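PDB 4OZU: coronin from Toxoplasma gondii, which binds actin, relocalizes to the posterior pole of invasive parasites and contributes to invasion and egress, and is represented here by its WD40 domain. Local coordinates for residues 208-213 with 253-258; 218-223 with 270-275; 233-238 with 247-252; 242-247 with 261-266. All blocks are in the same frame, centred on the assembly; numbering follows the deposited sequence. Where two conformers were deposited one is given.

All four contacts gather on one blade of the WD40 beta-propeller, the sheet of strands 220-223, 233-239, 245-251 and 260-265. Contacts 3 and 4, centres about 13 Å apart, are hairpin pairings inside it and share strand 245-251 and Met247. Contact 1, about 8 Å from contact 3 between centres, joins a loop of the blade to strand 205-211 of the preceding one; contact 2 joins its innermost strand to that of the next. Along the chain, contact 3 falls between the segments of contact 1, and contacts 3 and 4 between those of contact 2. His213 bonds to Thr236 and Glu246, a polar network that links contacts 1, 3 and 4 and ties the incoming connection to the blade.

Contact 1: 208-213 with 253-258; sequences GSVACH and RKFDKP
Water 1 donates to Phe255 O at 2.6 Å and to Ser209 O at 3.1 Å, bridging the carbonyls of a loop and a strand edge that make no direct hydrogen bond to each other. Beneath this bridge the contact is apolar. Val210 CG1 lies over one face of the Phe255 ring, 3.9 Å from its centroid and 22° off the normal, shifted toward the rim, where CZ is 3.6 Å away. With chi1 at 69°, CG1 sits between the Val210 backbone N and carbonyl carbon and meets the ring, while CG2 turns to the loop backbone and comes 3.7 Å from Phe255 O. The strand backbone closes on the edge of the same ring: Ser209 N lies in the ring plane, 3.6 Å from Phe255 CE2, and Gly208, lacking a side chain, brings its C to 3.7 Å from that carbon. Leu196 and Ile198 of strand 195-200 also touch the Phe255 side chain. Ser209 OG points elsewhere, to Asn197. The arrangement is a surface seam between adjacent blades of a WD40 beta-propeller, where the loop joining the third and fourth strands of one blade rests on the outermost strand of the blade before it.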
# COMPACT_ATOMS: atom_id res chain seq x y z
N GLY A 208 -14.24 -7.65 15.09
CA GLY A 208 -15.13 -6.54 14.85
C GLY A 208 -15.65 -6.53 13.43
O GLY A 208 -14.95 -6.92 12.50
N SER A 209 -16.89 -6.09 13.26
CA SER A 209 -17.44 -5.93 11.92
C SER A 209 -18.53 -4.88 11.91
O SER A 209 -19.35 -4.83 12.82
CB SER A 209 -17.96 -7.26 11.39
OG SER A 209 -18.30 -7.14 10.02
N VAL A 210 -18.54 -4.06 10.87
CA VAL A 210 -19.54 -3.00 10.74
C VAL A 210 -19.80 -2.68 9.28
O VAL A 210 -18.90 -2.77 8.44
CB VAL A 210 -19.10 -1.71 11.49
CG1 VAL A 210 -17.91 -1.05 10.80
CG2 VAL A 210 -20.27 -0.74 11.62
N ALA A 211 -21.04 -2.33 8.97
CA ALA A 211 -21.39 -1.84 7.65
C ALA A 211 -20.75 -0.46 7.49
O ALA A 211 -21.13 0.47 8.20
CB ALA A 211 -22.90 -1.76 7.48
N CYS A 212 -19.78 -0.33 6.59
CA CYS A 212 -18.99 0.90 6.55
C CYS A 212 -19.52 1.93 5.55
O CYS A 212 -19.40 3.13 5.80
CB CYS A 212 -17.52 0.58 6.25
SG CYS A 212 -17.20 -0.28 4.70
N HIS A 213 -20.10 1.47 4.43
CA HIS A 213 -20.73 2.37 3.47
C HIS A 213 -21.93 1.69 2.82
O HIS A 213 -21.95 0.47 2.68
CB HIS A 213 -19.71 2.83 2.42
CG HIS A 213 -18.55 3.56 3.02
ND1 HIS A 213 -18.59 4.90 3.31
CD2 HIS A 213 -17.32 3.12 3.39
CE1 HIS A 213 -17.43 5.27 3.84
NE2 HIS A 213 -16.65 4.21 3.90
N ARG A 253 -12.29 0.16 18.82
CA ARG A 253 -12.69 -0.08 20.20
C ARG A 253 -14.11 0.44 20.49
O ARG A 253 -14.69 0.14 21.54
CB ARG A 253 -11.69 0.57 21.15
CG ARG A 253 -10.37 -0.16 21.23
CD ARG A 253 -9.52 0.35 22.38
NE ARG A 253 -8.28 -0.42 22.51
CZ ARG A 253 -7.16 -0.15 21.85
NH1 ARG A 253 -7.09 0.88 21.01
NH2 ARG A 253 -6.10 -0.92 22.03
N LYS A 254 -14.62 1.25 19.56
CA LYS A 254 -15.98 1.79 19.61
C LYS A 254 -16.55 1.72 18.19
O LYS A 254 -16.76 2.74 17.53
CB LYS A 254 -16.00 3.24 20.10
CG LYS A 254 -15.40 3.45 21.48
CD LYS A 254 -15.76 4.84 21.99
CE LYS A 254 -14.97 5.22 23.23
NZ LYS A 254 -15.39 6.55 23.75
N PHE A 255 -16.78 0.49 17.75
CA PHE A 255 -16.87 0.16 16.33
C PHE A 255 -18.30 0.10 15.82
O PHE A 255 -18.61 -0.68 14.92
CB PHE A 255 -16.17 -1.18 16.12
CG PHE A 255 -15.65 -1.41 14.73
CD1 PHE A 255 -14.91 -0.44 14.06
CD2 PHE A 255 -15.87 -2.63 14.12
CE1 PHE A 255 -14.42 -0.69 12.79
CE2 PHE A 255 -15.38 -2.88 12.85
CZ PHE A 255 -14.66 -1.92 12.19
N ASP A 256 -19.18 0.92 16.38
CA ASP A 256 -20.60 0.88 16.04
C ASP A 256 -20.98 1.97 15.04
O ASP A 256 -21.98 1.85 14.32
CB ASP A 256 -21.45 1.02 17.30
CG ASP A 256 -21.18 2.32 18.06
OD1 ASP A 256 -20.05 2.84 17.97
OD2 ASP A 256 -22.11 2.81 18.74
N LYS A 257 -20.19 3.03 15.00
CA LYS A 257 -20.47 4.16 14.13
C LYS A 257 -19.17 4.87 13.84
O LYS A 257 -18.22 4.77 14.62
CB LYS A 257 -21.46 5.13 14.79
CG LYS A 257 -20.89 5.81 16.03
CD LYS A 257 -21.89 6.70 16.75
CE LYS A 257 -21.23 7.39 17.93
NZ LYS A 257 -22.15 8.27 18.72
N PRO A 258 -19.10 5.60 12.71
CA PRO A 258 -17.88 6.35 12.42
C PRO A 258 -17.57 7.38 13.49
O PRO A 258 -18.49 7.92 14.11
CB PRO A 258 -18.18 7.04 11.08
CG PRO A 258 -19.36 6.34 10.52
CD PRO A 258 -20.13 5.79 11.68
O HOH W 1 -19.97 -2.89 15.14

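Contact 2: 218-223 with 270-275; sequences ACKCTW and PLYPIF
The innermost strands of two successive propeller blades, which in this fold line the central channel, run side by side here: 220-223 and 271-275 are nearly parallel, 5° apart, with axes 6.2 Å from each other. The Pro273 ring wedges between Lys220 and Thr222, its CD 3.8 Å from Lys220 CB and its CB 3.8 Å from Thr222 CG2. Lys220 bends at chi2 (-79°), bringing CD and CE beside Tyr272 CE1, the two side chains crossing obliquely, and ends in a hydrogen bond from NZ to Tyr272 OH at 3.2 Å; its strongest partner is Glu35, by a salt bridge, and NZ also bonds to Leu176 O. Two waters bridge the strands: water 2, from backbone to backbone, donates to Ala218 O at 2.9 Å and accepts from Leu271 N; water 3 links the Thr222 side chain, at OG1, to Phe275 N, which donates to it at 3.0 Å. At the far end Trp223 O approaches Phe275 CD2 to 3.4 Å, oblique to the ring. Strand 233-239 bonds to 220-223 within the blade, and Leu271 O accepts from Thr237 OG1; the preceding blade closes in through Ser177, Lys179 and Ala188.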
# COMPACT_ATOMS: atom_id res chain seq x y z
N ALA A 218 -17.26 -0.65 -4.57
CA ALA A 218 -16.27 -1.22 -3.66
C ALA A 218 -15.75 -0.26 -2.59
O ALA A 218 -15.35 0.87 -2.90
CB ALA A 218 -15.09 -1.76 -4.46
N CYS A 219 -15.77 -0.74 -1.34
CA CYS A 219 -15.14 -0.05 -0.22
C CYS A 219 -13.68 -0.48 -0.10
O CYS A 219 -13.34 -1.61 -0.43
CB CYS A 219 -15.88 -0.36 1.09
SG CYS A 219 -17.64 0.02 1.05
N LYS A 220 -12.83 0.44 0.37
CA LYS A 220 -11.41 0.15 0.54
C LYS A 220 -11.00 0.68 1.89
O LYS A 220 -11.56 1.66 2.36
CB LYS A 220 -10.58 0.80 -0.57
CG LYS A 220 -10.94 0.39 -1.99
CD LYS A 220 -10.36 -0.97 -2.35
CE LYS A 220 -10.79 -1.39 -3.75
NZ LYS A 220 -10.18 -2.69 -4.19
N CYS A 221 -10.02 0.05 2.54
CA CYS A 221 -9.58 0.52 3.84
C CYS A 221 -8.07 0.60 3.95
O CYS A 221 -7.34 0.06 3.13
CB CYS A 221 -10.12 -0.38 4.96
SG CYS A 221 -9.26 -1.99 5.12
N THR A 222 -7.63 1.33 4.96
CA THR A 222 -6.26 1.27 5.43
C THR A 222 -6.26 1.71 6.89
O THR A 222 -7.22 2.33 7.36
CB THR A 222 -5.33 2.15 4.59
OG1 THR A 222 -3.97 1.80 4.87
CG2 THR A 222 -5.56 3.62 4.88
N TRP A 223 -5.20 1.39 7.62
CA TRP A 223 -5.09 1.80 9.01
C TRP A 223 -4.54 3.21 9.10
O TRP A 223 -3.74 3.62 8.26
CB TRP A 223 -4.21 0.83 9.78
CG TRP A 223 -4.86 -0.47 10.03
CD1 TRP A 223 -4.97 -1.50 9.15
CD2 TRP A 223 -5.52 -0.88 11.23
NE1 TRP A 223 -5.65 -2.55 9.74
CE2 TRP A 223 -6.00 -2.19 11.01
CE3 TRP A 223 -5.74 -0.28 12.47
CZ2 TRP A 223 -6.69 -2.91 11.99
CZ3 TRP A 223 -6.43 -1.00 13.44
CH2 TRP A 223 -6.89 -2.29 13.19
N PRO A 270 -13.60 3.38 -7.34
CA PRO A 270 -13.24 3.19 -5.93
C PRO A 270 -11.94 3.91 -5.60
O PRO A 270 -11.05 4.02 -6.46
CB PRO A 270 -13.09 1.68 -5.80
CG PRO A 270 -13.97 1.12 -6.86
CD PRO A 270 -13.91 2.11 -8.00
N LEU A 271 -11.85 4.44 -4.39
CA LEU A 271 -10.69 5.20 -3.96
C LEU A 271 -9.79 4.37 -3.06
O LEU A 271 -10.23 3.82 -2.05
CB LEU A 271 -11.13 6.48 -3.23
CG LEU A 271 -11.78 7.54 -4.12
CD1 LEU A 271 -12.45 8.61 -3.27
CD2 LEU A 271 -10.77 8.17 -5.06
N TYR A 272 -8.52 4.28 -3.46
CA TYR A 272 -7.49 3.65 -2.65
C TYR A 272 -6.91 4.67 -1.69
O TYR A 272 -6.36 5.69 -2.13
CB TYR A 272 -6.38 3.07 -3.53
CG TYR A 272 -6.85 1.87 -4.32
CD1 TYR A 272 -6.76 0.60 -3.78
CD2 TYR A 272 -7.42 2.02 -5.58
CE1 TYR A 272 -7.21 -0.50 -4.48
CE2 TYR A 272 -7.86 0.92 -6.29
CZ TYR A 272 -7.76 -0.34 -5.73
OH TYR A 272 -8.20 -1.44 -6.42
N PRO A 273 -7.04 4.43 -0.37
CA PRO A 273 -6.42 5.30 0.62
C PRO A 273 -4.98 4.90 0.90
O PRO A 273 -4.69 3.72 1.11
CB PRO A 273 -7.30 5.09 1.86
CG PRO A 273 -7.75 3.68 1.74
CD PRO A 273 -7.87 3.39 0.26
N ILE A 274 -4.08 5.89 0.90
CA ILE A 274 -2.67 5.69 1.23
C ILE A 274 -2.31 6.57 2.42
O ILE A 274 -2.40 7.80 2.32
CB ILE A 274 -1.76 6.04 0.04
CG1 ILE A 274 -2.12 5.18 -1.18
CG2 ILE A 274 -0.30 5.87 0.41
CD1 ILE A 274 -1.97 3.69 -0.97
N PHE A 275 -1.90 5.96 3.52
CA PHE A 275 -1.55 6.70 4.73
C PHE A 275 -0.04 6.77 4.94
O PHE A 275 0.65 5.76 4.95
CB PHE A 275 -2.20 6.06 5.95
CG PHE A 275 -2.11 6.89 7.21
CD1 PHE A 275 -2.50 8.22 7.22
CD2 PHE A 275 -1.66 6.32 8.40
CE1 PHE A 275 -2.44 8.96 8.39
CE2 PHE A 275 -1.59 7.06 9.56
CZ PHE A 275 -1.98 8.38 9.56
O HOH W 2 -13.83 3.33 -2.51
O HOH W 3 -1.72 2.98 3.79

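Contact 3: 233-238 with 247-252; sequences HVFTTG and MAIWDT
This hairpin pairs the second and third strands of a WD40 blade, and Trp250-Asp251 is the dipeptide that names the repeat. Val234 and Trp250 exchange two backbone hydrogen bonds, the shorter being Trp250 N to Val234 O at 2.8 Å; Thr236 and Ala248 exchange two more. The indole NE1 donates to Thr236 OG1 at 2.9 Å, nearly straight (168°) and in the ring plane. A chi1 of 59° sets OG1 between the Thr236 backbone N and carbonyl carbon, facing the indole, and OG1 also bonds to His213 NE2. The chain Trp250-Thr236-His213-Glu246 resembles the polar tetrad of WD40 repeats, with the carboxylate, usually an aspartate's in the turn between the two strands, supplied here by Glu246 of strand 245-251. On the other face of the sheet, Phe235 CZ packs 3.5 Å from Met247 CB, and in one of its two conformers Met247 sets SD at the ring edge. Asp251 CB lies over the His233 ring, 4.1 Å from its centroid; His233 ND1 binds Asp231 O, and Asp251 OD1 takes Arg253 N. Strands 220-223 and 260-265 flank the hairpin, Leu196 of the preceding blade covers the Trp250 face, and Tyr295 and Tyr297 of strand 291-298 cover the Met247 face.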
# COMPACT_ATOMS: atom_id res chain seq x y z
N HIS A 233 -7.35 3.00 15.05
CA HIS A 233 -8.22 3.68 14.09
C HIS A 233 -7.97 3.19 12.66
O HIS A 233 -6.84 2.93 12.26
CB HIS A 233 -8.04 5.19 14.17
CG HIS A 233 -8.72 5.81 15.35
ND1 HIS A 233 -8.49 5.39 16.64
CD2 HIS A 233 -9.64 6.80 15.43
CE1 HIS A 233 -9.24 6.10 17.47
NE2 HIS A 233 -9.94 6.97 16.76
N VAL A 234 -9.07 3.07 11.92
CA VAL A 234 -9.08 2.58 10.55
C VAL A 234 -9.83 3.58 9.68
O VAL A 234 -10.77 4.22 10.15
CB VAL A 234 -9.76 1.20 10.43
CG1 VAL A 234 -9.90 0.77 8.96
CG2 VAL A 234 -8.98 0.16 11.19
N PHE A 235 -9.39 3.72 8.44
CA PHE A 235 -9.97 4.66 7.47
C PHE A 235 -10.60 3.89 6.32
O PHE A 235 -9.97 2.98 5.80
CB PHE A 235 -8.90 5.59 6.93
CG PHE A 235 -9.40 6.61 5.94
CD1 PHE A 235 -10.03 7.77 6.37
CD2 PHE A 235 -9.22 6.42 4.57
CE1 PHE A 235 -10.48 8.71 5.47
CE2 PHE A 235 -9.67 7.36 3.67
CZ PHE A 235 -10.30 8.51 4.12
N THR A 236 -11.82 4.25 5.92
CA THR A 236 -12.44 3.63 4.75
C THR A 236 -12.88 4.66 3.73
O THR A 236 -13.21 5.79 4.08
CB THR A 236 -13.68 2.77 5.11
OG1 THR A 236 -14.67 3.59 5.75
CG2 THR A 236 -13.31 1.61 6.01
N THR A 237 -12.85 4.24 2.47
CA THR A 237 -13.52 4.93 1.38
C THR A 237 -14.63 4.04 0.87
O THR A 237 -14.55 2.82 0.99
CB THR A 237 -12.59 5.24 0.20
OG1 THR A 237 -12.18 4.01 -0.40
CG2 THR A 237 -11.38 6.03 0.66
N GLY A 238 -15.64 4.63 0.27
CA GLY A 238 -16.73 3.86 -0.27
C GLY A 238 -17.75 4.77 -0.91
O GLY A 238 -17.44 5.91 -1.27
N MET A 247 -16.02 8.95 2.79
CA MET A 247 -15.01 8.33 3.62
C MET A 247 -15.43 8.34 5.08
O MET A 247 -16.32 9.10 5.47
CB MET A 247 -13.67 9.06 3.47
CG MET A 247 -13.76 10.52 3.84
SD MET A 247 -12.24 11.43 3.48
CE MET A 247 -12.78 13.11 3.77
N ALA A 248 -14.77 7.50 5.87
CA ALA A 248 -15.07 7.40 7.28
C ALA A 248 -13.83 7.01 8.07
O ALA A 248 -12.95 6.31 7.57
CB ALA A 248 -16.18 6.40 7.52
N ILE A 249 -13.78 7.51 9.30
CA ILE A 249 -12.79 7.11 10.29
C ILE A 249 -13.50 6.27 11.35
O ILE A 249 -14.56 6.66 11.83
CB ILE A 249 -12.10 8.33 10.95
CG1 ILE A 249 -11.26 9.08 9.91
CG2 ILE A 249 -11.23 7.88 12.14
CD1 ILE A 249 -10.64 10.36 10.43
N TRP A 250 -12.90 5.14 11.69
CA TRP A 250 -13.46 4.20 12.65
C TRP A 250 -12.50 3.95 13.78
O TRP A 250 -11.29 3.84 13.57
CB TRP A 250 -13.79 2.86 12.00
CG TRP A 250 -14.59 3.00 10.77
CD1 TRP A 250 -14.13 3.27 9.51
CD2 TRP A 250 -16.01 2.91 10.67
NE1 TRP A 250 -15.18 3.34 8.64
CE2 TRP A 250 -16.35 3.12 9.32
CE3 TRP A 250 -17.04 2.67 11.59
CZ2 TRP A 250 -17.66 3.10 8.87
CZ3 TRP A 250 -18.34 2.64 11.14
CH2 TRP A 250 -18.64 2.86 9.79
N ASP A 251 -13.06 3.85 14.97
CA ASP A 251 -12.35 3.43 16.17
C ASP A 251 -12.73 1.98 16.45
O ASP A 251 -13.89 1.69 16.77
CB ASP A 251 -12.72 4.34 17.34
CG ASP A 251 -12.04 3.95 18.63
OD1 ASP A 251 -11.30 2.94 18.67
OD2 ASP A 251 -12.24 4.67 19.63
N THR A 252 -11.78 1.07 16.32
CA THR A 252 -12.09 -0.36 16.45
C THR A 252 -12.46 -0.76 17.87
O THR A 252 -12.91 -1.89 18.10
CB THR A 252 -10.91 -1.23 15.97
OG1 THR A 252 -9.71 -0.85 16.65
CG2 THR A 252 -10.72 -1.08 14.47

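Contact 4: 242-247 with 261-266; sequences MQEREM and HAEIDR
Arg245 grips Asp265 side-on through two nearly straight bonds, NE to OD1 at 2.7 Å and NH2 to OD2 at 3.0 Å. The guanidinium and carboxylate are almost coplanar, 24° apart, and OD1 offers its syn lone pair. A bend at chi3 (-67°) turns the guanidinium onto the acid. Beside this salt bridge the backbones form a classic beta bulge: Ile264 N at 2.7 Å and Asp265 N at a longer 3.3 Å both donate to Arg245 O from the same face of its plane, shifting the register by one residue. Beyond the bulge Met247 N binds Ala262 O at 2.8 Å, and regular antiparallel pairing resumes. On the opposite face of the sheet from Arg245, His261 NE2 donates to Glu246 OE2 at 3.0 Å. The acceptor lies in the imidazole plane, but the N-H comes down from above the carboxylate, whose plane stands 88° to the ring. Met247 O covers one face of that imidazole. Glu246 OE2 is gripped a second time by His213 ND1, which would favour a charged carboxylate. Further out, Asp289 and Ser269 O hold Arg245 NH1, and Gly267 N binds Asp265 OD1. Strand 260-265 is the outermost of its blade; Gly238 of strand 233-239 bonds to Glu246 on the inner side, while Leu271, Arg293 and Tyr295 of the next blade pack on Ile264.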
# COMPACT_ATOMS: atom_id res chain seq x y z
N MET A 242 -26.51 7.23 -2.50
CA MET A 242 -26.70 7.89 -3.79
C MET A 242 -25.46 7.72 -4.68
O MET A 242 -25.30 8.43 -5.67
CB MET A 242 -27.01 9.36 -3.58
CG MET A 242 -28.32 9.58 -2.82
SD MET A 242 -28.86 11.30 -2.76
CE MET A 242 -27.49 12.06 -1.88
N GLN A 243 -24.61 6.77 -4.31
CA GLN A 243 -23.40 6.42 -5.06
C GLN A 243 -22.38 7.56 -5.14
O GLN A 243 -21.52 7.56 -6.02
CB GLN A 243 -23.77 5.97 -6.48
CG GLN A 243 -24.62 4.71 -6.51
CD GLN A 243 -23.83 3.46 -6.13
OE1 GLN A 243 -22.65 3.54 -5.78
NE2 GLN A 243 -24.49 2.31 -6.19
N GLU A 244 -22.46 8.51 -4.21
CA GLU A 244 -21.41 9.52 -4.09
C GLU A 244 -20.22 8.91 -3.36
O GLU A 244 -20.38 8.01 -2.55
CB GLU A 244 -21.92 10.77 -3.35
CG GLU A 244 -22.14 10.62 -1.84
CD GLU A 244 -23.52 10.10 -1.48
OE1 GLU A 244 -24.00 9.15 -2.14
OE2 GLU A 244 -24.13 10.65 -0.54
N ARG A 245 -19.01 9.40 -3.65
CA ARG A 245 -17.82 8.89 -2.97
C ARG A 245 -17.66 9.58 -1.62
O ARG A 245 -17.80 10.79 -1.51
CB ARG A 245 -16.57 9.06 -3.84
CG ARG A 245 -16.69 8.35 -5.19
CD ARG A 245 -15.35 8.10 -5.87
NE ARG A 245 -14.69 9.33 -6.29
CZ ARG A 245 -13.66 9.38 -7.12
NH1 ARG A 245 -13.16 8.26 -7.63
NH2 ARG A 245 -13.12 10.55 -7.44
N GLU A 246 -17.38 8.78 -0.60
CA GLU A 246 -17.30 9.27 0.76
C GLU A 246 -16.25 8.51 1.56
O GLU A 246 -15.67 7.54 1.08
CB GLU A 246 -18.66 9.15 1.45
CG GLU A 246 -19.21 7.74 1.43
CD GLU A 246 -20.57 7.64 2.09
OE1 GLU A 246 -21.39 8.57 1.92
OE2 GLU A 246 -20.81 6.62 2.77
N MET A 247 -16.02 8.95 2.79
CA MET A 247 -15.01 8.33 3.62
C MET A 247 -15.43 8.34 5.08
O MET A 247 -16.32 9.10 5.47
CB MET A 247 -13.67 9.06 3.47
CG MET A 247 -13.76 10.52 3.84
SD MET A 247 -12.24 11.43 3.48
CE MET A 247 -12.78 13.11 3.77
N HIS A 261 -17.25 11.12 9.39
CA HIS A 261 -17.76 10.70 8.08
C HIS A 261 -17.93 11.93 7.21
O HIS A 261 -18.44 12.96 7.67
CB HIS A 261 -19.09 9.96 8.23
CG HIS A 261 -19.65 9.45 6.94
ND1 HIS A 261 -20.39 10.24 6.08
CD2 HIS A 261 -19.60 8.23 6.36
CE1 HIS A 261 -20.76 9.53 5.03
NE2 HIS A 261 -20.30 8.30 5.18
N ALA A 262 -17.51 11.84 5.95
CA ALA A 262 -17.65 12.97 5.03
C ALA A 262 -17.74 12.54 3.58
O ALA A 262 -17.14 11.54 3.17
CB ALA A 262 -16.49 13.94 5.21
N GLU A 263 -18.49 13.30 2.80
CA GLU A 263 -18.54 13.14 1.35
C GLU A 263 -17.23 13.63 0.74
O GLU A 263 -16.63 14.58 1.24
CB GLU A 263 -19.74 13.89 0.77
CG GLU A 263 -19.95 13.70 -0.72
CD GLU A 263 -21.21 14.38 -1.23
OE1 GLU A 263 -22.11 14.67 -0.41
OE2 GLU A 263 -21.31 14.63 -2.45
N ILE A 264 -16.78 12.97 -0.32
CA ILE A 264 -15.59 13.40 -1.05
C ILE A 264 -15.98 14.08 -2.36
O ILE A 264 -15.65 15.24 -2.57
CB ILE A 264 -14.65 12.23 -1.36
CG1 ILE A 264 -14.11 11.60 -0.07
CG2 ILE A 264 -13.46 12.70 -2.20
CD1 ILE A 264 -13.47 10.24 -0.28
N ASP A 265 -16.66 13.34 -3.23
CA ASP A 265 -17.11 13.88 -4.52
C ASP A 265 -18.09 12.93 -5.21
O ASP A 265 -18.58 11.99 -4.58
CB ASP A 265 -15.90 14.17 -5.43
CG ASP A 265 -15.07 12.93 -5.74
OD1 ASP A 265 -15.61 11.80 -5.69
OD2 ASP A 265 -13.87 13.08 -6.05
N ARG A 266 -18.36 13.17 -6.49
CA ARG A 266 -19.27 12.33 -7.27
C ARG A 266 -18.55 11.54 -8.37
O ARG A 266 -19.09 11.35 -9.46
CB ARG A 266 -20.39 13.18 -7.89
CG ARG A 266 -21.35 13.76 -6.87
CD ARG A 266 -22.76 13.83 -7.44
NE ARG A 266 -23.72 14.37 -6.47
CZ ARG A 266 -24.14 15.64 -6.44
NH1 ARG A 266 -23.70 16.53 -7.32
NH2 ARG A 266 -25.01 16.01 -5.51